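Local coordinates for protein transmembrane oligosaccharyl transferase (Archaeoglobus fulgidus, PDB 3WAJ) that is a membrane-embedded transferase of the STT3 family, GT-C clan, and carries a zinc ion in its N-terminal helical part, at residues 24-28 with 29-33; 161-164 with 165-168. One frame throughout, in Å; residues are numbered along the deposited sequence.

Contact 1 of 2, residues 24-28 with 29-33; sequences SVKLR and ILNPW
K26 reaches along its helix to meet N31, five residues on. Its CB lies 4.3 Å from L30 CD2, so the chain leaves the backbone beside a leucine methyl. With CG anti to the backbone N (chi1 -179°), the chain then bends at chi2 and runs past the N31 amide: CG is 4.0 Å from N31 OD1, while CD and CE each come to 3.3 Å from that oxygen. The tip ends the run in a hydrogen bond of 2.6 Å from K26 NZ to N31 OD1, arriving only 15° out of the amide plane. D490, on helix 474-491, is a second, weak partner for both polar ends: a long ion pair with K26 NZ and a weak hydrogen bond from N31 ND2. Underneath, N31 N bonds to K26 O at 2.9 Å, and V25 O accepts both I29 N and L30 N. V25 CG1 packs obliquely on I29 CB, 4.0 Å away. P32 sets its CD against L27 O before helix 33-36. Five-residue backbone bonds, a wider pi-type turn and a type I turn from L30 to W33 are characteristic of a helix widening as the chain turns away.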
ATOM      1  N   SER A  24      -3.060  18.231 -17.876  1.00 65.35           N
ATOM      2  CA  SER A  24      -2.739  17.584 -16.613  1.00 63.89           C
ATOM      3  C   SER A  24      -3.951  17.614 -15.673  1.00 62.94           C
ATOM      4  O   SER A  24      -4.211  16.645 -14.954  1.00 61.20           O
ATOM      5  CB  SER A  24      -1.519  18.251 -15.972  1.00 63.26           C
ATOM      6  OG  SER A  24      -0.973  17.446 -14.949  1.00 65.99           O
ATOM      7  N   VAL A  25      -4.695  18.718 -15.686  1.00 56.54           N
ATOM      8  CA  VAL A  25      -5.921  18.794 -14.903  1.00 53.60           C
ATOM      9  C   VAL A  25      -6.930  17.808 -15.463  1.00 59.64           C
ATOM     10  O   VAL A  25      -7.604  17.104 -14.710  1.00 66.07           O
ATOM     11  CB  VAL A  25      -6.530  20.206 -14.892  1.00 53.10           C
ATOM     12  CG1 VAL A  25      -7.873  20.207 -14.153  1.00 50.32           C
ATOM     13  CG2 VAL A  25      -5.587  21.187 -14.235  1.00 51.98           C
ATOM     14  N   LYS A  26      -7.027  17.767 -16.786  1.00 60.91           N
ATOM     15  CA  LYS A  26      -7.955  16.865 -17.466  1.00 63.66           C
ATOM     16  C   LYS A  26      -7.653  15.432 -17.058  1.00 57.29           C
ATOM     17  O   LYS A  26      -8.551  14.675 -16.700  1.00 55.21           O
ATOM     18  CB  LYS A  26      -7.856  17.034 -18.995  1.00 61.43           C
ATOM     19  CG  LYS A  26      -8.812  16.154 -19.813  1.00 60.19           C
ATOM     20  CD  LYS A  26      -8.134  14.864 -20.291  1.00 58.29           C
ATOM     21  CE  LYS A  26      -9.004  14.070 -21.261  1.00 52.32           C
ATOM     22  NZ  LYS A  26     -10.306  13.651 -20.711  1.00 52.63           N
ATOM     23  N   LEU A  27      -6.370  15.088 -17.090  1.00 60.58           N
ATOM     24  CA  LEU A  27      -5.903  13.753 -16.719  1.00 58.45           C
ATOM     25  C   LEU A  27      -6.056  13.459 -15.223  1.00 52.82           C
ATOM     26  O   LEU A  27      -6.484  12.376 -14.841  1.00 52.63           O
ATOM     27  CB  LEU A  27      -4.444  13.558 -17.159  1.00 59.24           C
ATOM     28  CG  LEU A  27      -4.179  12.635 -18.353  1.00 58.65           C
ATOM     29  CD1 LEU A  27      -5.295  12.726 -19.364  1.00 56.86           C
ATOM     30  CD2 LEU A  27      -2.839  12.950 -19.004  1.00 60.00           C
ATOM     31  N   ARG A  28      -5.736  14.413 -14.361  1.00 57.82           N
ATOM     32  CA  ARG A  28      -5.679  14.090 -12.930  1.00 56.59           C
ATOM     33  C   ARG A  28      -6.912  14.419 -12.090  1.00 57.94           C
ATOM     34  O   ARG A  28      -7.149  13.785 -11.065  1.00 61.12           O
ATOM     35  CB  ARG A  28      -4.410  14.670 -12.307  1.00 49.87           C
ATOM     36  CG  ARG A  28      -3.169  13.956 -12.777  1.00 50.43           C
ATOM     37  CD  ARG A  28      -1.997  14.902 -12.952  1.00 61.29           C
ATOM     38  NE  ARG A  28      -0.969  14.299 -13.797  1.00 65.78           N
ATOM     39  CZ  ARG A  28       0.232  13.971 -13.359  1.00 70.45           C
ATOM     40  NH1 ARG A  28       0.543  14.222 -12.106  1.00 75.08           N
ATOM     41  NH2 ARG A  28       1.121  13.414 -14.166  1.00 72.67           N
ATOM     42  N   ILE A  29      -7.691  15.400 -12.528  1.00 58.45           N
ATOM     43  CA  ILE A  29      -8.876  15.823 -11.786  1.00 54.92           C
ATOM     44  C   ILE A  29     -10.164  15.388 -12.485  1.00 58.02           C
ATOM     45  O   ILE A  29     -11.112  14.940 -11.839  1.00 62.06           O
ATOM     46  CB  ILE A  29      -8.866  17.350 -11.565  1.00 51.73           C
ATOM     47  CG1 ILE A  29      -7.595  17.752 -10.810  1.00 50.49           C
ATOM     48  CG2 ILE A  29     -10.125  17.822 -10.847  1.00 51.72           C
ATOM     49  CD1 ILE A  29      -7.670  19.099 -10.135  1.00 53.00           C
ATOM     50  N   LEU A  30     -10.182  15.499 -13.810  1.00 59.88           N
ATOM     51  CA  LEU A  30     -11.400  15.275 -14.603  1.00 63.82           C
ATOM     52  C   LEU A  30     -11.658  13.815 -14.969  1.00 60.29           C
ATOM     53  O   LEU A  30     -12.762  13.304 -14.785  1.00 60.50           O
ATOM     54  CB  LEU A  30     -11.369  16.119 -15.879  1.00 62.97           C
ATOM     55  CG  LEU A  30     -12.089  17.465 -15.913  1.00 61.78           C
ATOM     56  CD1 LEU A  30     -12.049  18.195 -14.577  1.00 62.13           C
ATOM     57  CD2 LEU A  30     -11.493  18.323 -17.018  1.00 62.48           C
ATOM     58  N   ASN A  31     -10.645  13.151 -15.510  1.00 59.69           N
ATOM     59  CA  ASN A  31     -10.772  11.739 -15.866  1.00 62.68           C
ATOM     60  C   ASN A  31     -11.315  10.800 -14.766  1.00 60.02           C
ATOM     61  O   ASN A  31     -12.256  10.049 -15.025  1.00 67.11           O
ATOM     62  CB  ASN A  31      -9.460  11.210 -16.456  1.00 63.69           C
ATOM     63  CG  ASN A  31      -9.412  11.336 -17.956  1.00 72.12           C
ATOM     64  OD1 ASN A  31      -9.537  12.434 -18.500  1.00 75.23           O
ATOM     65  ND2 ASN A  31      -9.236  10.210 -18.641  1.00 77.96           N
ATOM     66  N   PRO A  32     -10.745  10.845 -13.540  1.00 50.26           N
ATOM     67  CA  PRO A  32     -11.252   9.884 -12.554  1.00 49.84           C
ATOM     68  C   PRO A  32     -12.316  10.479 -11.629  1.00 49.81           C
ATOM     69  O   PRO A  32     -12.650   9.843 -10.632  1.00 51.29           O
ATOM     70  CB  PRO A  32      -9.998   9.556 -11.739  1.00 47.86           C
ATOM     71  CG  PRO A  32      -9.274  10.880 -11.686  1.00 46.34           C
ATOM     72  CD  PRO A  32      -9.565  11.571 -13.019  1.00 48.22           C
ATOM     73  N   TRP A  33     -12.832  11.663 -11.953  1.00 46.03           N
ATOM     74  CA  TRP A  33     -13.788  12.366 -11.095  1.00 45.28           C
ATOM     75  C   TRP A  33     -14.911  11.483 -10.508  1.00 52.80           C
ATOM     76  O   TRP A  33     -15.226  11.575  -9.315  1.00 55.59           O
ATOM     77  CB  TRP A  33     -14.393  13.560 -11.851  1.00 40.78           C
ATOM     78  CG  TRP A  33     -15.330  14.345 -11.018  1.00 40.60           C
ATOM     79  CD1 TRP A  33     -16.645  14.071 -10.783  1.00 41.75           C
ATOM     80  CD2 TRP A  33     -15.032  15.545 -10.292  1.00 49.46           C
ATOM     81  NE1 TRP A  33     -17.185  15.025  -9.954  1.00 47.72           N
ATOM     82  CE2 TRP A  33     -16.219  15.942  -9.638  1.00 50.27           C
ATOM     83  CE3 TRP A  33     -13.874  16.318 -10.129  1.00 51.67           C
ATOM     84  CZ2 TRP A  33     -16.282  17.081  -8.828  1.00 54.64           C
ATOM     85  CZ3 TRP A  33     -13.936  17.448  -9.334  1.00 54.83           C
ATOM     86  CH2 TRP A  33     -15.133  17.821  -8.689  1.00 56.44           C
TER

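Contact 2 of 2, residues 161-164 with 165-168; sequences DHHI and WEAF. With ZN (zinc ion), chain B; SO4 (sulfate ion), chain C.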
ATOM      1  N   ASP A 161      -1.110  10.720  -1.292  1.00 39.62           N
ATOM      2  CA  ASP A 161       0.026  10.018  -0.717  1.00 30.92           C
ATOM      3  C   ASP A 161       1.261  10.884  -1.004  1.00 31.44           C
ATOM      4  O   ASP A 161       1.174  11.862  -1.758  1.00 34.83           O
ATOM      5  CB  ASP A 161       0.147   8.613  -1.334  1.00 33.15           C
ATOM      6  CG  ASP A 161       0.925   7.647  -0.465  1.00 38.40           C
ATOM      7  OD1 ASP A 161       1.664   8.085   0.449  1.00 38.72           O
ATOM      8  OD2 ASP A 161       0.800   6.432  -0.702  1.00 51.12           O
ATOM      9  N   HIS A 162       2.399  10.542  -0.404  1.00 28.03           N
ATOM     10  CA  HIS A 162       3.562  11.411  -0.485  1.00 36.36           C
ATOM     11  C   HIS A 162       4.456  11.153  -1.711  1.00 40.75           C
ATOM     12  O   HIS A 162       5.457  11.848  -1.905  1.00 43.90           O
ATOM     13  CB  HIS A 162       4.384  11.323   0.810  1.00 29.39           C
ATOM     14  CG  HIS A 162       4.850   9.937   1.137  1.00 36.56           C
ATOM     15  ND1 HIS A 162       4.564   9.319   2.340  1.00 38.56           N
ATOM     16  CD2 HIS A 162       5.587   9.048   0.425  1.00 37.22           C
ATOM     17  CE1 HIS A 162       5.105   8.108   2.351  1.00 33.37           C
ATOM     18  NE2 HIS A 162       5.730   7.923   1.200  1.00 38.23           N
ATOM     19  N   HIS A 163       4.111  10.165  -2.534  1.00 38.30           N
ATOM     20  CA  HIS A 163       5.002   9.792  -3.648  1.00 38.66           C
ATOM     21  C   HIS A 163       5.099  10.901  -4.707  1.00 38.14           C
ATOM     22  O   HIS A 163       6.155  11.101  -5.309  1.00 36.12           O
ATOM     23  CB  HIS A 163       4.617   8.435  -4.282  1.00 31.81           C
ATOM     24  CG  HIS A 163       4.463   7.328  -3.296  1.00 34.82           C
ATOM     25  ND1 HIS A 163       5.538   6.778  -2.611  1.00 32.01           N
ATOM     26  CD2 HIS A 163       3.367   6.652  -2.850  1.00 32.21           C
ATOM     27  CE1 HIS A 163       5.102   5.833  -1.793  1.00 36.23           C
ATOM     28  NE2 HIS A 163       3.789   5.734  -1.937  1.00 35.86           N
ATOM     29  N   ILE A 164       4.006  11.620  -4.952  1.00 36.10           N
ATOM     30  CA  ILE A 164       4.097  12.746  -5.876  1.00 39.86           C
ATOM     31  C   ILE A 164       5.052  13.786  -5.305  1.00 43.98           C
ATOM     32  O   ILE A 164       5.812  14.402  -6.044  1.00 47.19           O
ATOM     33  CB  ILE A 164       2.714  13.372  -6.245  1.00 47.83           C
ATOM     34  CG1 ILE A 164       2.902  14.562  -7.199  1.00 42.13           C
ATOM     35  CG2 ILE A 164       1.946  13.806  -5.008  1.00 47.70           C
ATOM     36  CD1 ILE A 164       3.445  14.176  -8.569  1.00 32.61           C
ATOM     37  N   TRP A 165       5.057  13.936  -3.982  1.00 41.02           N
ATOM     38  CA  TRP A 165       5.871  14.971  -3.354  1.00 41.32           C
ATOM     39  C   TRP A 165       7.339  14.607  -3.236  1.00 40.36           C
ATOM     40  O   TRP A 165       8.199  15.492  -3.179  1.00 49.81           O
ATOM     41  CB  TRP A 165       5.283  15.367  -2.002  1.00 44.06           C
ATOM     42  CG  TRP A 165       3.882  15.896  -2.160  1.00 44.77           C
ATOM     43  CD1 TRP A 165       2.717  15.264  -1.823  1.00 43.89           C
ATOM     44  CD2 TRP A 165       3.509  17.158  -2.721  1.00 43.46           C
ATOM     45  NE1 TRP A 165       1.642  16.064  -2.128  1.00 41.87           N
ATOM     46  CE2 TRP A 165       2.100  17.235  -2.679  1.00 46.95           C
ATOM     47  CE3 TRP A 165       4.228  18.234  -3.247  1.00 42.70           C
ATOM     48  CZ2 TRP A 165       1.392  18.352  -3.153  1.00 50.04           C
ATOM     49  CZ3 TRP A 165       3.530  19.339  -3.715  1.00 47.45           C
ATOM     50  CH2 TRP A 165       2.124  19.390  -3.664  1.00 50.50           C
ATOM     51  N   GLU A 166       7.626  13.312  -3.177  1.00 35.24           N
ATOM     52  CA  GLU A 166       8.996  12.858  -3.318  1.00 39.88           C
ATOM     53  C   GLU A 166       9.504  13.350  -4.664  1.00 41.48           C
ATOM     54  O   GLU A 166      10.554  13.969  -4.750  1.00 41.44           O
ATOM     55  CB  GLU A 166       9.072  11.335  -3.286  1.00 38.62           C
ATOM     56  CG  GLU A 166       8.823  10.707  -1.954  1.00 33.05           C
ATOM     57  CD  GLU A 166       8.845   9.204  -2.048  1.00 36.01           C
ATOM     58  OE1 GLU A 166       7.782   8.578  -1.831  1.00 40.77           O
ATOM     59  OE2 GLU A 166       9.918   8.645  -2.367  1.00 33.33           O
ATOM     60  N   ALA A 167       8.745  13.075  -5.722  1.00 38.98           N
ATOM     61  CA  ALA A 167       9.165  13.493  -7.057  1.00 43.25           C
ATOM     62  C   ALA A 167       9.283  15.015  -7.154  1.00 46.96           C
ATOM     63  O   ALA A 167      10.293  15.545  -7.619  1.00 50.98           O
ATOM     64  CB  ALA A 167       8.234  12.952  -8.123  1.00 40.09           C
ATOM     65  N   PHE A 168       8.259  15.715  -6.685  1.00 40.47           N
ATOM     66  CA  PHE A 168       8.212  17.166  -6.788  1.00 41.92           C
ATOM     67  C   PHE A 168       9.391  17.817  -6.054  1.00 48.37           C
ATOM     68  O   PHE A 168      10.081  18.657  -6.617  1.00 55.57           O
ATOM     69  CB  PHE A 168       6.871  17.687  -6.251  1.00 42.99           C
ATOM     70  CG  PHE A 168       6.659  19.171  -6.444  1.00 42.17           C
ATOM     71  CD1 PHE A 168       5.812  19.634  -7.435  1.00 40.59           C
ATOM     72  CD2 PHE A 168       7.283  20.096  -5.611  1.00 49.00           C
ATOM     73  CE1 PHE A 168       5.597  20.987  -7.608  1.00 41.67           C
ATOM     74  CE2 PHE A 168       7.084  21.453  -5.783  1.00 50.40           C
ATOM     75  CZ  PHE A 168       6.236  21.901  -6.783  1.00 45.75           C
TER
HETATM   76 ZN    ZN B 901       2.322   4.841  -0.626  1.00 40.25          ZN
HETATM   77  S   SO4 C 902       6.607   4.459   1.947  1.00 53.58           S
HETATM   78  O1  SO4 C 902       5.304   4.638   2.600  1.00 50.57           O
HETATM   79  O2  SO4 C 902       7.543   3.920   2.939  1.00 57.00           O
HETATM   80  O3  SO4 C 902       6.447   3.523   0.832  1.00 60.19           O
HETATM   81  O4  SO4 C 902       7.148   5.719   1.424  1.00 54.10           O
HETATM   82  O   HOH W   1      -0.718  14.056  -1.912  1.00 37.29           O
HETATM   83  O   HOH W   2       2.848   6.011   1.250  1.00 37.98           O
HETATM   84  O   HOH W   3       3.899   2.915  -0.281  1.00 39.00           O
HETATM   85  O   HOH W   4       0.905   3.247  -1.018  1.00 71.69           O
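At the zinc site, H163 and E166 meet in the first turn of helix 163-181. The zinc ion takes D161 OD2 and H163 NE2, each at 2.2 Å, together with three waters; D47 from helix 47-60 belongs to the same site. With NE2 on the metal, the other nitrogen of H163 looks back into the helix, and its ND1 gives a hydrogen bond of 3.0 Å to E166 OE1. The two side chains run side by side and point the same way, but the carboxylate oxygen stands 30° out of the imidazole plane. Y429 grips the other oxygen, OE2, so E166 is a second-shell residue, its carboxylate held at both oxygens, which would be expected to restrain rotation of the H163 ring.

The H162 ring crosses E166 obliquely, its CD2 3.2 Å from E166 OE1. Its CG sits between the backbone N and the carbonyl carbon (chi1 58°), which lays the ring over D161, whose OD1 stands 3.6 Å above the plane of the H162 ring and over its centre. The same OD1 accepts H162 N at 2.7 Å, on the anti side but well out of the carboxylate plane. H162 ND1 is hydrogen-bonded to the hydroxyl of Y51, while H162 NE2 donates to O4 of a sulfate, probably from the crystallisation liquor, which R426 and H81 also bind.

On the helix side, I164 CG2 presses a CH-pi contact onto the face of the W165 five-membered ring, 3.8 Å from its centroid. A water joins D161 O to W165 NE1, and H162 O takes E166 N. An Asp-x-His metal pair at a helix start, backed by a His-carboxylate hydrogen bond, is consistent with the DXD-type motifs of GT-C proteins.

Overall arrangement
Contact 1 comes first along the chain, on helix 19-30 and the turn after it; contact 2 follows at the start of helix 163-181. Their centres are 18 Å apart and their nearest atoms about 5 Å, without touching, and both belong to the N-terminal STT3 region of the protein. The short helix 150-153 and the residues just after it link them: F151 touches R28 of contact 1 and also I164 and A167 of contact 2, and a backbone hydrogen bond ties R28 to L157. Contact 1 supplies no zinc ligand and meets contact 2 through such intervening residues, whereas contact 2 holds two of the three metal-site residues.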